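Local coordinates for xylose isomerase domain protein TIM barrel (Planctomyces limnophilus, PDB 3TVA), which binds a magnesium ion in a TIM barrel of the xylose isomerase-like family and is probably an isomerase, though its substrate is not established, at residues 15-18 with 24-27; 37-42 with 209-214; 183-188 with 236-241; 258-263 with 270-275. One frame throughout, in Å; residues are numbered along the deposited sequence. Where two conformers were deposited one is given.

Interaction 1: 15-18 with 24-27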
loop_
_atom_site.group_PDB
_atom_site.type_symbol
_atom_site.label_atom_id
_atom_site.label_comp_id
_atom_site.label_asym_id
_atom_site.label_seq_id
_atom_site.Cartn_x
_atom_site.Cartn_y
_atom_site.Cartn_z
ATOM N N VAL A 15 -11.224 2.189 -2.392
ATOM C CA VAL A 15 -10.362 3.276 -2.816
ATOM C C VAL A 15 -9.445 3.644 -1.664
ATOM O O VAL A 15 -9.762 3.414 -0.491
ATOM C CB VAL A 15 -11.150 4.524 -3.300
ATOM C CG1 VAL A 15 -12.082 4.159 -4.469
ATOM C CG2 VAL A 15 -11.930 5.144 -2.150
ATOM N N PHE A 16 -8.289 4.190 -2.007
ATOM C CA PHE A 16 -7.319 4.576 -1.009
ATOM C C PHE A 16 -7.677 6.004 -0.603
ATOM O O PHE A 16 -7.753 6.887 -1.445
ATOM C CB PHE A 16 -5.895 4.457 -1.578
ATOM C CG PHE A 16 -4.825 4.708 -0.567
ATOM C CD1 PHE A 16 -4.192 3.650 0.068
ATOM C CD2 PHE A 16 -4.456 6.004 -0.238
ATOM C CE1 PHE A 16 -3.204 3.876 1.017
ATOM C CE2 PHE A 16 -3.462 6.241 0.712
ATOM C CZ PHE A 16 -2.834 5.167 1.331
ATOM N N THR A 17 -7.902 6.220 0.687
ATOM C CA THR A 17 -8.389 7.502 1.176
ATOM C C THR A 17 -7.440 8.133 2.182
ATOM O O THR A 17 -6.514 7.483 2.673
ATOM C CB THR A 17 -9.763 7.365 1.858
ATOM O OG1 THR A 17 -9.656 6.490 2.989
ATOM C CG2 THR A 17 -10.788 6.814 0.878
ATOM N N SER A 18 -7.658 9.420 2.441
ATOM C CA SER A 18 -6.910 10.162 3.455
ATOM C C SER A 18 -7.902 10.899 4.338
ATOM O O SER A 18 -8.899 11.404 3.832
ATOM C CB SER A 18 -5.984 11.206 2.808
ATOM O OG SER A 18 -4.811 10.615 2.273
ATOM N N GLY A 24 -4.557 10.203 -0.643
ATOM C CA GLY A 24 -5.867 9.626 -0.947
ATOM C C GLY A 24 -7.014 10.632 -1.065
ATOM O O GLY A 24 -6.895 11.771 -0.614
ATOM N N VAL A 25 -8.128 10.220 -1.670
ATOM C CA VAL A 25 -9.319 11.070 -1.705
ATOM C C VAL A 25 -9.952 11.080 -0.330
ATOM O O VAL A 25 -9.707 10.185 0.468
ATOM C CB VAL A 25 -10.383 10.591 -2.725
ATOM C CG1 VAL A 25 -9.832 10.653 -4.134
ATOM C CG2 VAL A 25 -10.875 9.188 -2.385
ATOM N N HIS A 26 -10.756 12.092 -0.034
ATOM C CA HIS A 26 -11.459 12.102 1.243
ATOM C C HIS A 26 -12.565 11.045 1.259
ATOM O O HIS A 26 -13.003 10.576 0.206
ATOM C CB HIS A 26 -11.971 13.504 1.584
ATOM C CG HIS A 26 -10.874 14.469 1.911
ATOM N ND1 HIS A 26 -10.947 15.814 1.621
ATOM C CD2 HIS A 26 -9.669 14.276 2.500
ATOM C CE1 HIS A 26 -9.836 16.409 2.024
ATOM N NE2 HIS A 26 -9.044 15.497 2.559
ATOM N N LEU A 27 -12.979 10.655 2.463
ATOM C CA LEU A 27 -13.968 9.593 2.663
ATOM C C LEU A 27 -15.300 9.902 1.974
ATOM O O LEU A 27 -15.996 9.007 1.489
ATOM C CB LEU A 27 -14.192 9.366 4.162
ATOM C CG LEU A 27 -15.049 8.169 4.562
ATOM C CD1 LEU A 27 -14.258 6.900 4.339
ATOM C CD2 LEU A 27 -15.489 8.291 6.012
HETATM O O HOH W 1 -11.628 11.838 4.866
#
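Residues 24-27 come back across the end of strand 15-18 at 94° and are joined to it by a single beta bridge, Thr17 with Val25. This is the first beta-to-alpha loop of the TIM barrel, folding back on its own strand before helix 27-32 begins. Ser18 N gives the firm bond, donating to Val25 O at 2.9 Å; the return bond from Val25 N to Phe16 O is weak. Glycine suits position 24, the CA of Gly24 lying directly against the strand backbone, 3.4 Å from Phe16 O, and also at the edge of the Phe16 ring. Ser18, a short hydroxyl residue, has OG beside its own backbone N (chi1 -78°), from where Ser18 OG accepts from Gly24 N at 3.0 Å; the same hydroxyl is also bonded to Ala21 O within the loop. Val25 turns its CG2 to the barrel wall, meeting Val15 CG2 and Thr17 CG2, branched residues whose methyls pack together, while Thr17 OG1 is bonded to Gln39 O. At the helix start a water accepts from Leu27 N and donates to Ser18 O, and the ring edge of His26 brings its CD2 to 3.3 Å from Ser18 O.

Interaction 2: 37-42 with 209-214. With MG (magnesium ion), chain C.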
loop_
_atom_site.group_PDB
_atom_site.type_symbol
_atom_site.label_atom_id
_atom_site.label_comp_id
_atom_site.label_asym_id
_atom_site.label_seq_id
_atom_site.Cartn_x
_atom_site.Cartn_y
_atom_site.Cartn_z
ATOM N N THR A 37 -15.422 -0.605 0.795
ATOM C CA THR A 37 -14.198 -0.700 1.597
ATOM C C THR A 37 -13.216 0.393 1.217
ATOM O O THR A 37 -13.256 0.908 0.102
ATOM C CB THR A 37 -13.429 -2.055 1.421
ATOM O OG1 THR A 37 -12.884 -2.131 0.098
ATOM C CG2 THR A 37 -14.321 -3.245 1.668
ATOM N N VAL A 38 -12.342 0.747 2.155
ATOM C CA VAL A 38 -11.252 1.667 1.868
ATOM C C VAL A 38 -9.986 1.225 2.595
ATOM O O VAL A 38 -10.040 0.520 3.603
ATOM C CB VAL A 38 -11.566 3.121 2.322
ATOM C CG1 VAL A 38 -12.732 3.724 1.533
ATOM C CG2 VAL A 38 -11.830 3.184 3.830
ATOM N N GLN A 39 -8.848 1.662 2.075
ATOM C CA GLN A 39 -7.628 1.731 2.856
ATOM C C GLN A 39 -7.448 3.200 3.181
ATOM O O GLN A 39 -7.879 4.064 2.431
ATOM C CB GLN A 39 -6.424 1.227 2.065
ATOM C CG GLN A 39 -6.470 -0.261 1.780
ATOM C CD GLN A 39 -5.178 -0.747 1.171
ATOM O OE1 GLN A 39 -4.176 -0.038 1.197
ATOM N NE2 GLN A 39 -5.188 -1.957 0.617
ATOM N N VAL A 40 -6.849 3.485 4.324
ATOM C CA VAL A 40 -6.763 4.858 4.784
ATOM C C VAL A 40 -5.332 5.229 5.129
ATOM O O VAL A 40 -4.658 4.511 5.877
ATOM C CB VAL A 40 -7.619 5.057 6.056
ATOM C CG1 VAL A 40 -7.641 6.515 6.458
ATOM C CG2 VAL A 40 -9.033 4.558 5.814
ATOM N N HIS A 41 -4.868 6.359 4.613
ATOM C CA HIS A 41 -3.619 6.895 5.101
ATOM C C HIS A 41 -3.829 7.395 6.541
ATOM O O HIS A 41 -4.793 8.098 6.821
ATOM C CB HIS A 41 -3.109 8.015 4.201
ATOM C CG HIS A 41 -1.678 8.375 4.456
ATOM N ND1 HIS A 41 -1.264 9.001 5.615
ATOM C CD2 HIS A 41 -0.560 8.171 3.718
ATOM C CE1 HIS A 41 0.045 9.190 5.568
ATOM N NE2 HIS A 41 0.496 8.693 4.428
ATOM N N ALA A 42 -2.942 7.017 7.456
ATOM C CA ALA A 42 -3.099 7.419 8.855
ATOM C C ALA A 42 -3.087 8.940 8.981
ATOM O O ALA A 42 -2.355 9.623 8.276
ATOM C CB ALA A 42 -2.002 6.813 9.731
ATOM N N SER A 209 -3.069 -7.924 0.735
ATOM C CA SER A 209 -3.921 -6.831 0.264
ATOM C C SER A 209 -3.293 -6.298 -1.001
ATOM O O SER A 209 -2.134 -6.585 -1.275
ATOM C CB SER A 209 -4.108 -5.719 1.315
ATOM O OG SER A 209 -2.871 -5.119 1.659
ATOM N N ILE A 210 -4.032 -5.541 -1.797
ATOM C CA ILE A 210 -3.446 -5.071 -3.050
ATOM C C ILE A 210 -3.894 -3.667 -3.401
ATOM O O ILE A 210 -4.927 -3.199 -2.933
ATOM C CB ILE A 210 -3.812 -5.983 -4.250
ATOM C CG1 ILE A 210 -5.301 -5.891 -4.543
ATOM C CG2 ILE A 210 -3.406 -7.466 -4.004
ATOM C CD1 ILE A 210 -5.600 -5.631 -5.988
ATOM N N HIS A 211 -3.100 -3.006 -4.239
ATOM C CA HIS A 211 -3.511 -1.770 -4.868
ATOM C C HIS A 211 -3.683 -1.981 -6.366
ATOM O O HIS A 211 -2.890 -2.685 -7.005
ATOM C CB HIS A 211 -2.506 -0.656 -4.558
ATOM C CG HIS A 211 -2.564 -0.199 -3.133
ATOM N ND1 HIS A 211 -1.581 0.564 -2.546
ATOM C CD2 HIS A 211 -3.496 -0.412 -2.171
ATOM C CE1 HIS A 211 -1.890 0.796 -1.284
ATOM N NE2 HIS A 211 -3.052 0.220 -1.029
ATOM N N CYS A 212 -4.748 -1.408 -6.914
ATOM C CA CYS A 212 -4.921 -1.380 -8.350
ATOM C C CYS A 212 -4.511 -0.005 -8.819
ATOM O O CYS A 212 -5.205 0.983 -8.573
ATOM C CB CYS A 212 -6.375 -1.654 -8.736
ATOM S SG CYS A 212 -6.845 -3.357 -8.362
ATOM N N LYS A 213 -3.372 0.036 -9.499
ATOM C CA LYS A 213 -2.795 1.281 -9.981
ATOM C C LYS A 213 -2.037 0.919 -11.255
ATOM O O LYS A 213 -1.627 -0.233 -11.425
ATOM C CB LYS A 213 -1.850 1.877 -8.931
ATOM C CG LYS A 213 -1.454 3.313 -9.244
ATOM C CD LYS A 213 -0.043 3.640 -8.798
ATOM C CE LYS A 213 0.072 3.740 -7.327
ATOM N NZ LYS A 213 1.479 3.495 -6.852
ATOM N N ASP A 214 -1.851 1.878 -12.158
ATOM C CA ASP A 214 -1.208 1.576 -13.440
ATOM C C ASP A 214 -0.088 2.577 -13.735
ATOM O O ASP A 214 -0.094 3.698 -13.219
ATOM C CB ASP A 214 -2.250 1.593 -14.569
ATOM C CG ASP A 214 -1.900 0.649 -15.731
ATOM O OD1 ASP A 214 -0.739 0.185 -15.836
ATOM O OD2 ASP A 214 -2.800 0.381 -16.554
HETATM MG MG MG C . 0.383 1.643 -3.564
HETATM O O HOH W 2 -6.783 -4.376 -0.978
#
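His211 and Gln39 meet through an unusually short hydrogen bond between strands that run almost perpendicular, 89° apart, with axes 10.0 Å from each other. His211 NE2 donates to Gln39 OE1, nearly straight at 168°; the 2.5 Å between these two atoms is less than such a pair normally shows and probably owes something to coordinate error at 2.15 Å resolution. The oxygen lies in the plane of the imidazole, but the donor stands above the amide's carbonyl plane, and amide and ring are turned 45° against each other. The long glutamine side chain suits a gap of this size: extended beyond CG, it carries its amide into the interior of the TIM barrel. Strands 37-41 and 209-212 are not neighbours in the wall, and the two side chains meet inside it, where Phe16 also packs against both. Histidine suits this position because it has a nitrogen for each task. His211 ND1 binds the magnesium ion at 2.5 Å, completing a site with Glu158, Asp184 and Glu259. Gln39 is thus a second-shell residue that, with the metal bond, helps to hold the ring's rotation and probably makes it a better ligand. Gln39 NE2 lies 4.0 Å from Ser209 CB and gives a weak bond to a water that also accepts from Ile210 N.

Interaction 3: 183-188 with 236-241. With MG (magnesium ion), chain C.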
loop_
_atom_site.group_PDB
_atom_site.type_symbol
_atom_site.label_atom_id
_atom_site.label_comp_id
_atom_site.label_asym_id
_atom_site.label_seq_id
_atom_site.Cartn_x
_atom_site.Cartn_y
_atom_site.Cartn_z
ATOM N N PHE A 183 0.373 -5.619 -2.284
ATOM C CA PHE A 183 0.982 -5.673 -3.604
ATOM C C PHE A 183 0.522 -4.515 -4.488
ATOM O O PHE A 183 -0.686 -4.276 -4.654
ATOM C CB PHE A 183 0.725 -7.018 -4.299
ATOM C CG PHE A 183 1.602 -7.232 -5.512
ATOM C CD1 PHE A 183 1.148 -6.914 -6.780
ATOM C CD2 PHE A 183 2.902 -7.714 -5.371
ATOM C CE1 PHE A 183 1.968 -7.084 -7.897
ATOM C CE2 PHE A 183 3.730 -7.891 -6.480
ATOM C CZ PHE A 183 3.269 -7.572 -7.739
ATOM N N ASP A 184 1.495 -3.790 -5.033
ATOM C CA ASP A 184 1.240 -2.680 -5.959
ATOM C C ASP A 184 2.043 -2.842 -7.251
ATOM O O ASP A 184 3.222 -2.523 -7.293
ATOM C CB ASP A 184 1.518 -1.311 -5.334
ATOM C CG ASP A 184 1.159 -0.154 -6.279
ATOM O OD1 ASP A 184 1.199 -0.308 -7.516
ATOM O OD2 ASP A 184 0.804 0.928 -5.801
ATOM N N PRO A 185 1.425 -3.392 -8.295
ATOM C CA PRO A 185 2.188 -3.650 -9.526
ATOM C C PRO A 185 2.746 -2.385 -10.200
ATOM O O PRO A 185 3.802 -2.453 -10.834
ATOM C CB PRO A 185 1.164 -4.334 -10.424
ATOM C CG PRO A 185 -0.161 -3.752 -9.980
ATOM C CD PRO A 185 -0.032 -3.451 -8.504
ATOM N N ALA A 186 2.056 -1.250 -10.076
ATOM C CA ALA A 186 2.516 -0.042 -10.738
ATOM C C ALA A 186 3.836 0.433 -10.151
ATOM O O ALA A 186 4.670 0.985 -10.878
ATOM C CB ALA A 186 1.462 1.063 -10.666
ATOM N N ASN A 187 4.047 0.189 -8.855
ATOM C CA ASN A 187 5.292 0.606 -8.204
ATOM C C ASN A 187 6.531 -0.001 -8.853
ATOM O O ASN A 187 7.544 0.667 -9.008
ATOM C CB ASN A 187 5.287 0.311 -6.692
ATOM C CG ASN A 187 4.314 1.213 -5.922
ATOM O OD1 ASN A 187 3.746 2.152 -6.482
ATOM N ND2 ASN A 187 4.142 0.942 -4.629
HETATM N N MSE A 188 6.450 -1.264 -9.246
HETATM C CA MSE A 188 7.616 -1.897 -9.849
HETATM C C MSE A 188 7.920 -1.369 -11.238
HETATM O O MSE A 188 9.066 -1.406 -11.685
HETATM C CB MSE A 188 7.449 -3.397 -9.882
HETATM C CG MSE A 188 7.452 -3.996 -8.500
HETATM SE SE MSE A 188 7.600 -5.895 -8.749
HETATM C CE MSE A 188 9.481 -5.998 -9.308
ATOM N N GLY A 236 -2.050 1.985 -18.829
ATOM C CA GLY A 236 -0.615 1.809 -18.680
ATOM C C GLY A 236 -0.068 0.457 -19.102
ATOM O O GLY A 236 -0.655 -0.218 -19.940
ATOM N N ASP A 237 1.083 0.089 -18.537
ATOM C CA ASP A 237 1.786 -1.150 -18.881
ATOM C C ASP A 237 1.577 -2.344 -17.937
ATOM O O ASP A 237 2.186 -3.392 -18.138
ATOM C CB ASP A 237 3.285 -0.878 -19.039
ATOM C CG ASP A 237 3.579 0.068 -20.186
ATOM O OD1 ASP A 237 2.831 0.029 -21.187
ATOM O OD2 ASP A 237 4.546 0.854 -20.085
ATOM N N VAL A 238 0.767 -2.183 -16.893
ATOM C CA VAL A 238 0.535 -3.296 -15.981
ATOM C C VAL A 238 -0.193 -4.472 -16.650
ATOM O O VAL A 238 0.217 -5.610 -16.449
ATOM C CB VAL A 238 -0.192 -2.892 -14.666
ATOM C CG1 VAL A 238 -0.586 -4.146 -13.871
ATOM C CG2 VAL A 238 0.692 -2.001 -13.821
ATOM N N GLY A 239 -1.153 -4.237 -17.545
ATOM C CA GLY A 239 -2.029 -5.353 -17.908
ATOM C C GLY A 239 -3.075 -5.743 -16.866
ATOM O O GLY A 239 -2.928 -6.763 -16.176
HETATM N N MSE A 240 -4.061 -4.870 -16.658
HETATM C CA MSE A 240 -5.078 -5.082 -15.627
HETATM C C MSE A 240 -5.740 -6.462 -15.682
HETATM O O MSE A 240 -5.941 -7.100 -14.649
HETATM C CB MSE A 240 -6.132 -3.974 -15.673
HETATM C CG MSE A 240 -6.732 -3.607 -14.308
HETATM SE SE MSE A 240 -5.455 -3.287 -12.828
HETATM C CE MSE A 240 -4.081 -2.246 -13.758
ATOM N N GLU A 241 -6.073 -6.929 -16.878
ATOM C CA GLU A 241 -6.647 -8.263 -17.008
ATOM C C GLU A 241 -5.625 -9.343 -16.629
ATOM O O GLU A 241 -5.958 -10.309 -15.936
ATOM C CB GLU A 241 -7.242 -8.506 -18.411
ATOM C CG GLU A 241 -7.868 -9.869 -18.524
ATOM C CD GLU A 241 -9.011 -9.926 -19.516
ATOM O OE1 GLU A 241 -9.775 -10.919 -19.461
ATOM O OE2 GLU A 241 -9.146 -8.994 -20.346
HETATM MG MG MG C . 0.383 1.643 -3.564
#
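Val238 reaches across to Pro185 and Ala186 with both of its methyl groups, and its side chain can be followed outward from the backbone. CB points at the facing segment and forks there. Val238 CG1, anti to the backbone N (chi1 171°), runs to the proline ring and lies 3.9 Å from both CB and CG of Pro185, the two side chains crossing at about a right angle. On the other branch, Val238 CG2 sits against the start of the helix, 4.1 Å from Ala186 N and 4.5 Å from Ala186 CB, and also touches Pro185 CB. A branched, purely apolar residue suits this spot, since one methyl meets the pyrrolidine alone and the other is shared between it and the small alanine; Tyr243 closes in on both Val238 and Pro185. The contact joins two connections of the TIM barrel: residues 183-188 pass from strand 179-183 into helix 185-190, and residues 236-241 end the long connection that follows strand 207-216, contains strand 229-231 and leads into helix 240-249. Asp214 ties the second down by accepting from Val238 N, and Gly239, with positive phi, makes the turn at the N-cap position. Asp184 is the N-cap of helix 185-190, its carboxylate divided between two roles. Asp184 OD1 accepts from Asn187 N at 3.2 Å, met from well above the carboxylate plane, and more weakly from Ala186 N. Asp184 OD2 binds the magnesium ion at 2.4 Å and also takes a hydrogen bond from Lys213 NZ. Proline fits this first turn, where no backbone N-H is needed, and its ring, in contact with Val238, directly follows the metal ligand in sequence.

Interaction 4: 258-263 with 270-275. With MG (magnesium ion), chain C.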
loop_
_atom_site.group_PDB
_atom_site.type_symbol
_atom_site.label_atom_id
_atom_site.label_comp_id
_atom_site.label_asym_id
_atom_site.label_seq_id
_atom_site.Cartn_x
_atom_site.Cartn_y
_atom_site.Cartn_z
ATOM N N ILE A 258 -8.347 0.618 -5.321
ATOM C CA ILE A 258 -7.892 1.544 -6.339
ATOM C C ILE A 258 -7.082 2.668 -5.709
ATOM O O ILE A 258 -7.520 3.328 -4.761
ATOM C CB ILE A 258 -9.076 2.189 -7.087
ATOM C CG1 ILE A 258 -10.028 1.126 -7.623
ATOM C CG2 ILE A 258 -8.572 3.083 -8.205
ATOM C CD1 ILE A 258 -11.406 1.685 -8.015
ATOM N N GLU A 259 -5.897 2.893 -6.250
ATOM C CA GLU A 259 -5.088 4.011 -5.821
ATOM C C GLU A 259 -4.739 4.870 -7.024
ATOM O O GLU A 259 -4.207 4.366 -8.005
ATOM C CB GLU A 259 -3.806 3.525 -5.156
ATOM C CG GLU A 259 -2.983 4.682 -4.600
ATOM C CD GLU A 259 -1.733 4.194 -3.908
ATOM O OE1 GLU A 259 -1.000 3.426 -4.544
ATOM O OE2 GLU A 259 -1.505 4.553 -2.734
ATOM N N ARG A 260 -5.077 6.155 -6.978
ATOM C CA ARG A 260 -4.639 7.065 -8.030
ATOM C C ARG A 260 -4.107 8.314 -7.370
ATOM O O ARG A 260 -4.892 9.113 -6.822
ATOM C CB ARG A 260 -5.827 7.417 -8.921
ATOM C CG ARG A 260 -5.512 8.372 -10.054
ATOM C CD ARG A 260 -5.084 7.634 -11.317
ATOM N NE ARG A 260 -4.800 8.574 -12.397
ATOM C CZ ARG A 260 -3.607 9.115 -12.626
ATOM N NH1 ARG A 260 -2.568 8.807 -11.846
ATOM N NH2 ARG A 260 -3.455 9.972 -13.633
ATOM N N GLU A 261 -2.803 8.569 -7.458
ATOM C CA GLU A 261 -2.376 9.663 -6.625
ATOM C C GLU A 261 -2.184 10.886 -7.490
ATOM O O GLU A 261 -1.089 11.167 -7.966
ATOM C CB GLU A 261 -1.025 9.285 -6.009
ATOM C CG GLU A 261 -0.922 7.822 -5.579
ATOM C CD GLU A 261 0.434 7.479 -4.964
ATOM O OE1 GLU A 261 1.312 6.989 -5.708
ATOM O OE2 GLU A 261 0.620 7.691 -3.742
ATOM N N ILE A 262 -3.227 11.699 -7.526
ATOM C CA ILE A 262 -3.167 13.045 -8.046
ATOM C C ILE A 262 -4.121 13.880 -7.204
ATOM O O ILE A 262 -5.066 14.473 -7.736
ATOM C CB ILE A 262 -3.551 13.087 -9.558
ATOM C CG1 ILE A 262 -4.837 12.297 -9.830
ATOM C CG2 ILE A 262 -2.437 12.491 -10.412
ATOM C CD1 ILE A 262 -5.322 12.392 -11.267
ATOM N N PRO A 263 -3.856 13.979 -5.886
ATOM C CA PRO A 263 -4.777 14.745 -5.040
ATOM C C PRO A 263 -4.755 16.233 -5.378
ATOM O O PRO A 263 -5.634 16.970 -4.921
ATOM C CB PRO A 263 -4.240 14.499 -3.625
ATOM C CG PRO A 263 -2.801 14.137 -3.821
ATOM C CD PRO A 263 -2.791 13.340 -5.088
ATOM N N LYS A 270 -11.026 11.917 -9.002
ATOM C CA LYS A 270 -12.316 11.249 -8.842
ATOM C C LYS A 270 -12.779 10.591 -10.152
ATOM O O LYS A 270 -13.263 9.455 -10.129
ATOM C CB LYS A 270 -13.399 12.183 -8.286
ATOM C CG LYS A 270 -14.693 11.446 -7.913
ATOM C CD LYS A 270 -15.830 12.402 -7.593
ATOM C CE LYS A 270 -17.089 11.655 -7.193
ATOM N NZ LYS A 270 -18.174 12.593 -6.777
ATOM N N LYS A 271 -12.622 11.292 -11.277
ATOM C CA LYS A 271 -12.915 10.699 -12.585
ATOM C C LYS A 271 -12.156 9.393 -12.820
ATOM O O LYS A 271 -12.729 8.420 -13.326
ATOM C CB LYS A 271 -12.606 11.674 -13.720
ATOM C CG LYS A 271 -13.558 12.857 -13.774
ATOM C CD LYS A 271 -13.250 13.799 -14.938
ATOM C CE LYS A 271 -14.086 15.081 -14.839
ATOM N NZ LYS A 271 -13.728 16.076 -15.892
ATOM N N ASP A 272 -10.874 9.362 -12.455
ATOM C CA ASP A 272 -10.071 8.163 -12.713
ATOM C C ASP A 272 -10.465 7.051 -11.758
ATOM O O ASP A 272 -10.401 5.871 -12.115
ATOM C CB ASP A 272 -8.562 8.446 -12.639
ATOM C CG ASP A 272 -8.075 9.372 -13.763
ATOM O OD1 ASP A 272 -8.846 9.634 -14.719
ATOM O OD2 ASP A 272 -6.915 9.834 -13.692
ATOM N N LEU A 273 -10.868 7.419 -10.542
ATOM C CA LEU A 273 -11.412 6.424 -9.618
ATOM C C LEU A 273 -12.693 5.812 -10.207
ATOM O O LEU A 273 -12.890 4.598 -10.153
ATOM C CB LEU A 273 -11.678 7.015 -8.229
ATOM C CG LEU A 273 -10.461 7.438 -7.390
ATOM C CD1 LEU A 273 -10.879 7.834 -5.980
ATOM C CD2 LEU A 273 -9.396 6.356 -7.335
ATOM N N ALA A 274 -13.548 6.657 -10.781
ATOM C CA ALA A 274 -14.808 6.195 -11.356
ATOM C C ALA A 274 -14.621 5.294 -12.595
ATOM O O ALA A 274 -15.313 4.283 -12.733
ATOM C CB ALA A 274 -15.734 7.385 -11.674
ATOM N N SER A 275 -13.713 5.657 -13.498
ATOM C CA SER A 275 -13.420 4.781 -14.629
ATOM C C SER A 275 -12.693 3.490 -14.168
ATOM O O SER A 275 -12.928 2.408 -14.708
ATOM C CB SER A 275 -12.638 5.520 -15.723
ATOM O OG SER A 275 -11.339 5.870 -15.280
HETATM MG MG MG C . 0.383 1.643 -3.564
HETATM O O HOH W 3 -6.040 10.553 -15.834
#
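Arg260 leaves the backbone with CG anti to its N and then bends at chi2 (90°), which lays its guanidinium beside Asp272; that carboxylate comes from the helix with CG next to its own backbone N. The two residues join the last beta-to-alpha loop of the TIM barrel, after strand 256-258, to helix 266-287, which packs on the outside of the wall. Their salt bridge is a single bond: Arg260 NE donates to Asp272 OD2 at 2.8 Å and 158°, on the anti side of the carboxylate, and the two flat groups are nearly coplanar, 9° apart. Arginine suits the position because it has other nitrogens to spend, and NH1 makes a second salt bridge with Glu230. Asp272 is likewise shared, since OD1 accepts from Gln268 one turn earlier. Ile262 lays CD1 over one face of the guanidinium, toward its rim. Beside the polar pair the contact turns apolar: Leu273 CD2 presses against Ile258 CG2 at a tight 3.5 Å and reaches Arg260 CB at 4.0 Å, so the end of strand 256-258 packs on the helix through apolar carbons. Glu259, between Ile258 and Arg260 in an extended run, faces the other way into the barrel, where its outstretched chain brings Glu259 OE1 to the magnesium ion at 2.5 Å.

Interactions 2, 3 and 4 each supply one ligand to the same magnesium ion, and Lys213 of interaction 2 makes salt bridges to the ligands Asp184 and Glu259 of the other two. All four contacts are mainly buried. Interaction 2 is nearest the centre and works through a polar pair; interactions 1 and 3 lie at similar depth by the strand ends, the first mostly backbone bonding, the second purely apolar between its segments. Interaction 4, farthest out, sets a salt bridge beside apolar packing on the outer helix. It borders interaction 1, where Phe16 N bonds to Ile258 O and Val25 packs on Leu273. Neighbouring strands 13-18 and 37-41 tie interactions 1 and 2 through Thr17 N with Gln39 O and Thr17 O with His41 N.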